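Local coordinates for uncharacterized protein (Bacillus cereus, PDB 5F2H), which is of unknown function but is probably a hydrolase, with an alpha-helical N-terminal domain ahead of an alpha/beta-hydrolase domain, at residues Glu63-Met68 against Glu97-Met102; Gln46-Lys51 against Lys75-Gly80. All coordinates share one frame; numbering follows the deposited sequence.

Overall arrangement
From the N terminus, the chain first meets contact 2 at Gln46-Lys51 in helix 44-58, then contact 1 at Glu63-Met68 in the next helix, 61-74. Contact 2 closes in the loop that follows this helix, at Lys75-Gly80, before contact 1 closes at Glu97-Met102 in helix 97-115. The two closures therefore cross rather than nest. Their centres lie about 12 Å apart, and they meet where Val67 CG1 packs 3.9 Å from Lys51 CB. Together they tie helices 44-58, 61-74 and 97-115 and the intervening loop into one N-terminal helical domain, on the same side of the chain's centre.

Contact 1 (Glu63-Met68 against Glu97-Met102); sequences EAMHVM and EEFHQM
Met68 brings the selenium end of its side chain obliquely against the ring of Phe99, with SE 3.8 Å from Phe99 CD1. The selenium is 4.9 Å from the ring centroid and 71° off the ring normal, a selenomethionine version of the Met-aromatic contact. The terminal methyl carries the chain further along the ring, where Met68 CE approaches Phe99 CE1 to 3.6 Å. An extended conformation beyond CG gives Met68 the length to reach the other helix. Met65 SE lies at the edge of the same ring, near its plane.

Met65, also selenomethionine, bends at chi2 and chi3, which brings its methyl toward the second helix although its CB does not point there. Met65 CE makes an apolar contact with Phe99 CB at 3.9 Å, and the methyl crosses the Glu98 side chain at about a right angle, beside its CB. One turn on, Met68 and Met102 run past each other in opposite directions, and Met68 CG is 4.0 Å from Met102 SE.

No hydrogen bond joins the segments. Four of the five touching residues are buried, and Leu93 of the preceding loop packs against both Met68 and Phe99. The segment axes approach to 10.7 Å with their N-to-C directions 29° apart, a separation spanned by the long side chains of the three selenomethionines. Such nearly parallel packing of non-consecutive helices fits the all-helical N-terminal domain, whose sequence suggests kinship with tetratricopeptide-repeat proteins.

Contact 2 (Gln46-Lys51 against Lys75-Gly80); sequences QIYNFK and KGFWYG
Tyr48 and Asn49, on one side of helix 44-58, receive three side chains from the loop Lys75-Gly80, an interhelical connection of the helical N-terminal domain. This loop leaves helix 61-74 at Gly76, whose phi is positive, and ends with Gly80 at the N-cap of helix 81-86.

The apolar part of the contact is largely aromatic. Phe77 and Tyr48 cross at about a right angle, with Phe77 CE2 4.0 Å from Tyr48 CD2. The aliphatic portion of Lys75 also crosses the tyrosine, bringing Lys75 CD to 3.6 Å from Tyr48 CE2. Further along the loop, Tyr79 reaches the helix at two successive residues: its ring approaches obliquely, with Tyr79 CE1 3.7 Å from Asn49 CB, while Tyr79 OH sits 3.7 Å from Tyr48 CB.

Polar groups tie the ends of these side chains into their surroundings. Tyr48 OH is hydrogen-bonded to Glu70 OE2, and that carboxylate also makes a long, weak ion pair with Lys75 NZ. The hydroxyl of Tyr79 bonds to the backbone oxygen of Ala45, anchoring the loop side chain just before the helical segment. The second subunit packs nearby, Phe170 of that neighbouring chain touching both Gln46 and Tyr79. Across the segments themselves, the Lys75 chain bends at chi4 (58°), and its end passes alongside the phenol hydroxyl instead of pointing at it. Lys75 CE and NZ come about equally near to Tyr48 OH, and the CE-NZ bond runs across the line to the oxygen, which fits NZ donating only a weak hydrogen bond of 3.1 Å to Tyr48 OH.

Contact 1 (Glu63-Met68 against Glu97-Met102)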
loop_
_atom_site.group_PDB
_atom_site.type_symbol
_atom_site.label_atom_id
_atom_site.label_comp_id
_atom_site.label_asym_id
_atom_site.label_seq_id
_atom_site.Cartn_x
_atom_site.Cartn_y
_atom_site.Cartn_z
ATOM N N GLU B 63 -30.867 -45.102 -13.608
ATOM C CA GLU B 63 -29.677 -44.385 -13.186
ATOM C C GLU B 63 -30.124 -43.103 -12.496
ATOM O O GLU B 63 -29.787 -42.867 -11.336
ATOM C CB GLU B 63 -28.748 -44.074 -14.372
ATOM C CG GLU B 63 -28.110 -45.294 -15.031
ATOM C CD GLU B 63 -29.096 -46.296 -15.624
ATOM O OE1 GLU B 63 -30.316 -46.029 -15.665
ATOM O OE2 GLU B 63 -28.638 -47.380 -16.056
ATOM N N ALA B 64 -30.936 -42.317 -13.203
ATOM C CA ALA B 64 -31.465 -41.051 -12.680
ATOM C C ALA B 64 -32.074 -41.168 -11.282
ATOM O O ALA B 64 -31.762 -40.364 -10.413
ATOM C CB ALA B 64 -32.491 -40.477 -13.635
HETATM N N MSE B 65 -32.893 -42.188 -11.045
HETATM C CA MSE B 65 -33.525 -42.362 -9.726
HETATM C C MSE B 65 -32.558 -42.462 -8.575
HETATM O O MSE B 65 -32.780 -41.796 -7.562
HETATM C CB MSE B 65 -34.503 -43.530 -9.671
HETATM C CG MSE B 65 -35.898 -43.122 -10.141
HETATM SE SE MSE B 65 -36.366 -41.327 -9.510
HETATM C CE MSE B 65 -37.296 -41.893 -7.875
ATOM N N HIS B 66 -31.509 -43.289 -8.677
ATOM C CA HIS B 66 -30.539 -43.386 -7.568
ATOM C C HIS B 66 -29.637 -42.138 -7.467
ATOM O O HIS B 66 -29.154 -41.792 -6.389
ATOM C CB HIS B 66 -29.783 -44.712 -7.505
ATOM C CG HIS B 66 -29.164 -45.131 -8.792
ATOM N ND1 HIS B 66 -29.711 -46.108 -9.596
ATOM C CD2 HIS B 66 -28.058 -44.689 -9.432
ATOM C CE1 HIS B 66 -28.949 -46.271 -10.663
ATOM N NE2 HIS B 66 -27.945 -45.416 -10.593
ATOM N N VAL B 67 -29.451 -41.428 -8.579
ATOM C CA VAL B 67 -28.659 -40.201 -8.565
ATOM C C VAL B 67 -29.481 -39.233 -7.732
ATOM O O VAL B 67 -28.988 -38.645 -6.783
ATOM C CB VAL B 67 -28.435 -39.628 -9.976
ATOM C CG1 VAL B 67 -27.686 -38.303 -9.918
ATOM C CG2 VAL B 67 -27.658 -40.604 -10.828
HETATM N N MSE B 68 -30.759 -39.121 -8.083
HETATM C CA MSE B 68 -31.704 -38.259 -7.390
HETATM C C MSE B 68 -31.728 -38.636 -5.937
HETATM O O MSE B 68 -31.459 -37.795 -5.077
HETATM C CB MSE B 68 -33.065 -38.409 -8.060
HETATM C CG MSE B 68 -33.935 -37.192 -7.820
HETATM SE SE MSE B 68 -35.320 -37.066 -9.212
HETATM C CE MSE B 68 -36.020 -35.305 -8.681
ATOM N N GLU B 97 -42.819 -43.888 -7.624
ATOM C CA GLU B 97 -43.344 -43.376 -6.368
ATOM C C GLU B 97 -42.198 -42.724 -5.602
ATOM O O GLU B 97 -42.387 -41.709 -4.933
ATOM C CB GLU B 97 -44.046 -44.466 -5.536
ATOM C CG GLU B 97 -43.186 -45.659 -5.109
ATOM C CD GLU B 97 -43.943 -46.701 -4.274
ATOM O OE1 GLU B 97 -43.531 -47.889 -4.254
ATOM O OE2 GLU B 97 -44.973 -46.345 -3.656
ATOM N N GLU B 98 -40.996 -43.277 -5.734
ATOM C CA GLU B 98 -39.845 -42.696 -5.050
ATOM C C GLU B 98 -39.692 -41.259 -5.511
ATOM O O GLU B 98 -39.226 -40.408 -4.763
ATOM C CB GLU B 98 -38.517 -43.475 -5.267
ATOM C CG GLU B 98 -38.350 -44.857 -4.599
ATOM C CD GLU B 98 -39.162 -45.995 -5.205
ATOM O OE1 GLU B 98 -39.769 -45.827 -6.290
ATOM O OE2 GLU B 98 -39.141 -47.097 -4.610
ATOM N N PHE B 99 -40.085 -40.991 -6.754
ATOM C CA PHE B 99 -39.989 -39.647 -7.299
ATOM C C PHE B 99 -40.882 -38.681 -6.544
ATOM O O PHE B 99 -40.458 -37.578 -6.229
ATOM C CB PHE B 99 -40.331 -39.623 -8.784
ATOM C CG PHE B 99 -40.252 -38.254 -9.390
ATOM C CD1 PHE B 99 -39.045 -37.764 -9.854
ATOM C CD2 PHE B 99 -41.378 -37.459 -9.499
ATOM C CE1 PHE B 99 -38.970 -36.502 -10.417
ATOM C CE2 PHE B 99 -41.304 -36.194 -10.047
ATOM C CZ PHE B 99 -40.102 -35.715 -10.509
ATOM N N HIS B 100 -42.113 -39.090 -6.249
ATOM C CA HIS B 100 -43.030 -38.210 -5.517
ATOM C C HIS B 100 -42.485 -37.964 -4.122
ATOM O O HIS B 100 -42.653 -36.878 -3.577
ATOM C CB HIS B 100 -44.465 -38.745 -5.503
ATOM C CG HIS B 100 -45.038 -38.920 -6.875
ATOM N ND1 HIS B 100 -45.238 -40.159 -7.443
ATOM C CD2 HIS B 100 -45.296 -38.018 -7.851
ATOM C CE1 HIS B 100 -45.689 -40.010 -8.675
ATOM N NE2 HIS B 100 -45.718 -38.720 -8.953
ATOM N N GLN B 101 -41.807 -38.963 -3.563
ATOM C CA GLN B 101 -41.200 -38.834 -2.248
ATOM C C GLN B 101 -40.178 -37.707 -2.229
ATOM O O GLN B 101 -40.084 -36.935 -1.266
ATOM C CB GLN B 101 -40.448 -40.106 -1.895
ATOM C CG GLN B 101 -39.687 -40.012 -0.579
ATOM C CD GLN B 101 -38.837 -41.230 -0.323
ATOM O OE1 GLN B 101 -38.753 -42.131 -1.160
ATOM N NE2 GLN B 101 -38.173 -41.251 0.822
HETATM N N MSE B 102 -39.362 -37.657 -3.272
HETATM C CA MSE B 102 -38.342 -36.632 -3.349
HETATM C C MSE B 102 -38.991 -35.299 -3.521
HETATM O O MSE B 102 -38.663 -34.359 -2.807
HETATM C CB MSE B 102 -37.268 -37.007 -4.336
HETATM C CG MSE B 102 -36.278 -37.801 -3.489
HETATM SE SE MSE B 102 -35.451 -39.107 -4.670
HETATM C CE MSE B 102 -36.069 -40.578 -3.500
#

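Contact 2 (Gln46-Lys51 against Lys75-Gly80)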
loop_
_atom_site.group_PDB
_atom_site.type_symbol
_atom_site.label_atom_id
_atom_site.label_comp_id
_atom_site.label_asym_id
_atom_site.label_seq_id
_atom_site.Cartn_x
_atom_site.Cartn_y
_atom_site.Cartn_z
ATOM N N GLN B 46 -25.864 -28.652 -7.573
ATOM C CA GLN B 46 -25.924 -28.292 -8.973
ATOM C C GLN B 46 -25.340 -29.381 -9.853
ATOM O O GLN B 46 -25.836 -29.628 -10.952
ATOM C CB GLN B 46 -25.142 -27.001 -9.180
ATOM C CG GLN B 46 -25.175 -26.418 -10.594
ATOM C CD GLN B 46 -26.573 -26.036 -11.078
ATOM O OE1 GLN B 46 -27.495 -26.848 -11.049
ATOM N NE2 GLN B 46 -26.694 -24.833 -11.641
ATOM N N ILE B 47 -24.264 -30.021 -9.382
ATOM C CA ILE B 47 -23.637 -31.115 -10.127
ATOM C C ILE B 47 -24.588 -32.310 -10.195
ATOM O O ILE B 47 -24.727 -32.938 -11.252
ATOM C CB ILE B 47 -22.286 -31.512 -9.533
ATOM C CG1 ILE B 47 -21.308 -30.347 -9.679
ATOM C CG2 ILE B 47 -21.699 -32.710 -10.263
ATOM C CD1 ILE B 47 -19.983 -30.585 -8.997
ATOM N N TYR B 48 -25.248 -32.636 -9.090
ATOM C CA TYR B 48 -26.201 -33.750 -9.113
ATOM C C TYR B 48 -27.386 -33.466 -10.001
ATOM O O TYR B 48 -27.868 -34.369 -10.679
ATOM C CB TYR B 48 -26.722 -34.136 -7.724
ATOM C CG TYR B 48 -25.739 -34.908 -6.877
ATOM C CD1 TYR B 48 -25.594 -36.275 -7.046
ATOM C CD2 TYR B 48 -25.007 -34.295 -5.876
ATOM C CE1 TYR B 48 -24.727 -37.004 -6.265
ATOM C CE2 TYR B 48 -24.127 -35.018 -5.088
ATOM C CZ TYR B 48 -23.999 -36.373 -5.280
ATOM O OH TYR B 48 -23.131 -37.108 -4.508
ATOM N N ASN B 49 -27.880 -32.228 -9.974
ATOM C CA ASN B 49 -29.022 -31.877 -10.780
ATOM C C ASN B 49 -28.632 -32.193 -12.194
ATOM O O ASN B 49 -29.334 -32.941 -12.872
ATOM C CB ASN B 49 -29.413 -30.414 -10.607
ATOM C CG ASN B 49 -30.673 -30.049 -11.371
ATOM O OD1 ASN B 49 -31.404 -30.911 -11.862
ATOM N ND2 ASN B 49 -30.958 -28.763 -11.432
ATOM N N PHE B 50 -27.492 -31.672 -12.639
ATOM C CA PHE B 50 -27.038 -31.975 -14.007
ATOM C C PHE B 50 -26.991 -33.471 -14.292
ATOM O O PHE B 50 -27.511 -33.929 -15.319
ATOM C CB PHE B 50 -25.698 -31.327 -14.322
ATOM C CG PHE B 50 -25.799 -29.888 -14.770
ATOM C CD1 PHE B 50 -26.133 -28.871 -13.888
ATOM C CD2 PHE B 50 -25.461 -29.544 -16.068
ATOM C CE1 PHE B 50 -26.218 -27.551 -14.316
ATOM C CE2 PHE B 50 -25.524 -28.227 -16.491
ATOM C CZ PHE B 50 -25.913 -27.229 -15.615
ATOM N N LYS B 51 -26.442 -34.242 -13.363
ATOM C CA LYS B 51 -26.354 -35.686 -13.575
ATOM C C LYS B 51 -27.689 -36.398 -13.776
ATOM O O LYS B 51 -27.893 -37.039 -14.807
ATOM C CB LYS B 51 -25.541 -36.381 -12.478
ATOM C CG LYS B 51 -24.067 -36.030 -12.492
ATOM C CD LYS B 51 -23.297 -36.762 -11.413
ATOM C CE LYS B 51 -21.817 -36.392 -11.484
ATOM N NZ LYS B 51 -20.956 -37.154 -10.536
ATOM N N LYS B 75 -27.491 -36.931 0.669
ATOM C CA LYS B 75 -26.839 -35.646 0.913
ATOM C C LYS B 75 -27.741 -34.530 1.408
ATOM O O LYS B 75 -27.261 -33.484 1.808
ATOM C CB LYS B 75 -26.002 -35.237 -0.287
ATOM C CG LYS B 75 -24.798 -36.151 -0.421
ATOM C CD LYS B 75 -23.874 -35.731 -1.545
ATOM C CE LYS B 75 -22.567 -36.512 -1.484
ATOM N NZ LYS B 75 -22.762 -37.986 -1.546
ATOM N N GLY B 76 -29.045 -34.784 1.434
ATOM C CA GLY B 76 -30.018 -33.806 1.914
ATOM C C GLY B 76 -30.193 -32.491 1.159
ATOM O O GLY B 76 -30.549 -31.493 1.777
ATOM N N PHE B 77 -29.948 -32.455 -0.153
ATOM C CA PHE B 77 -30.133 -31.212 -0.891
ATOM C C PHE B 77 -31.581 -31.109 -1.347
ATOM O O PHE B 77 -32.350 -32.063 -1.206
ATOM C CB PHE B 77 -29.269 -31.145 -2.144
ATOM C CG PHE B 77 -27.802 -31.315 -1.899
ATOM C CD1 PHE B 77 -27.107 -30.400 -1.124
ATOM C CD2 PHE B 77 -27.088 -32.259 -2.614
ATOM C CE1 PHE B 77 -25.742 -30.500 -0.967
ATOM C CE2 PHE B 77 -25.728 -32.373 -2.458
ATOM C CZ PHE B 77 -25.050 -31.495 -1.632
ATOM N N TRP B 78 -31.955 -29.962 -1.910
ATOM C CA TRP B 78 -33.326 -29.767 -2.419
ATOM C C TRP B 78 -33.293 -28.884 -3.664
ATOM O O TRP B 78 -32.354 -28.118 -3.846
ATOM C CB TRP B 78 -34.238 -29.120 -1.362
ATOM C CG TRP B 78 -33.861 -27.730 -1.044
ATOM C CD1 TRP B 78 -33.053 -27.301 -0.042
ATOM C CD2 TRP B 78 -34.250 -26.567 -1.772
ATOM N NE1 TRP B 78 -32.935 -25.934 -0.077
ATOM C CE2 TRP B 78 -33.651 -25.464 -1.146
ATOM C CE3 TRP B 78 -35.043 -26.353 -2.905
ATOM C CZ2 TRP B 78 -33.807 -24.167 -1.625
ATOM C CZ3 TRP B 78 -35.193 -25.077 -3.373
ATOM C CH2 TRP B 78 -34.589 -23.996 -2.727
ATOM N N TYR B 79 -34.337 -28.977 -4.488
ATOM C CA TYR B 79 -34.459 -28.183 -5.711
ATOM C C TYR B 79 -35.862 -27.593 -5.822
ATOM O O TYR B 79 -36.790 -28.054 -5.160
ATOM C CB TYR B 79 -34.158 -29.041 -6.921
ATOM C CG TYR B 79 -32.801 -29.705 -6.826
ATOM C CD1 TYR B 79 -31.661 -29.049 -7.237
ATOM C CD2 TYR B 79 -32.663 -30.974 -6.301
ATOM C CE1 TYR B 79 -30.418 -29.643 -7.132
ATOM C CE2 TYR B 79 -31.432 -31.577 -6.214
ATOM C CZ TYR B 79 -30.307 -30.908 -6.634
ATOM O OH TYR B 79 -29.069 -31.522 -6.544
ATOM N N GLY B 80 -36.008 -26.558 -6.652
ATOM C CA GLY B 80 -37.299 -25.865 -6.856
ATOM C C GLY B 80 -38.471 -26.777 -7.145
ATOM O O GLY B 80 -38.366 -27.728 -7.909
#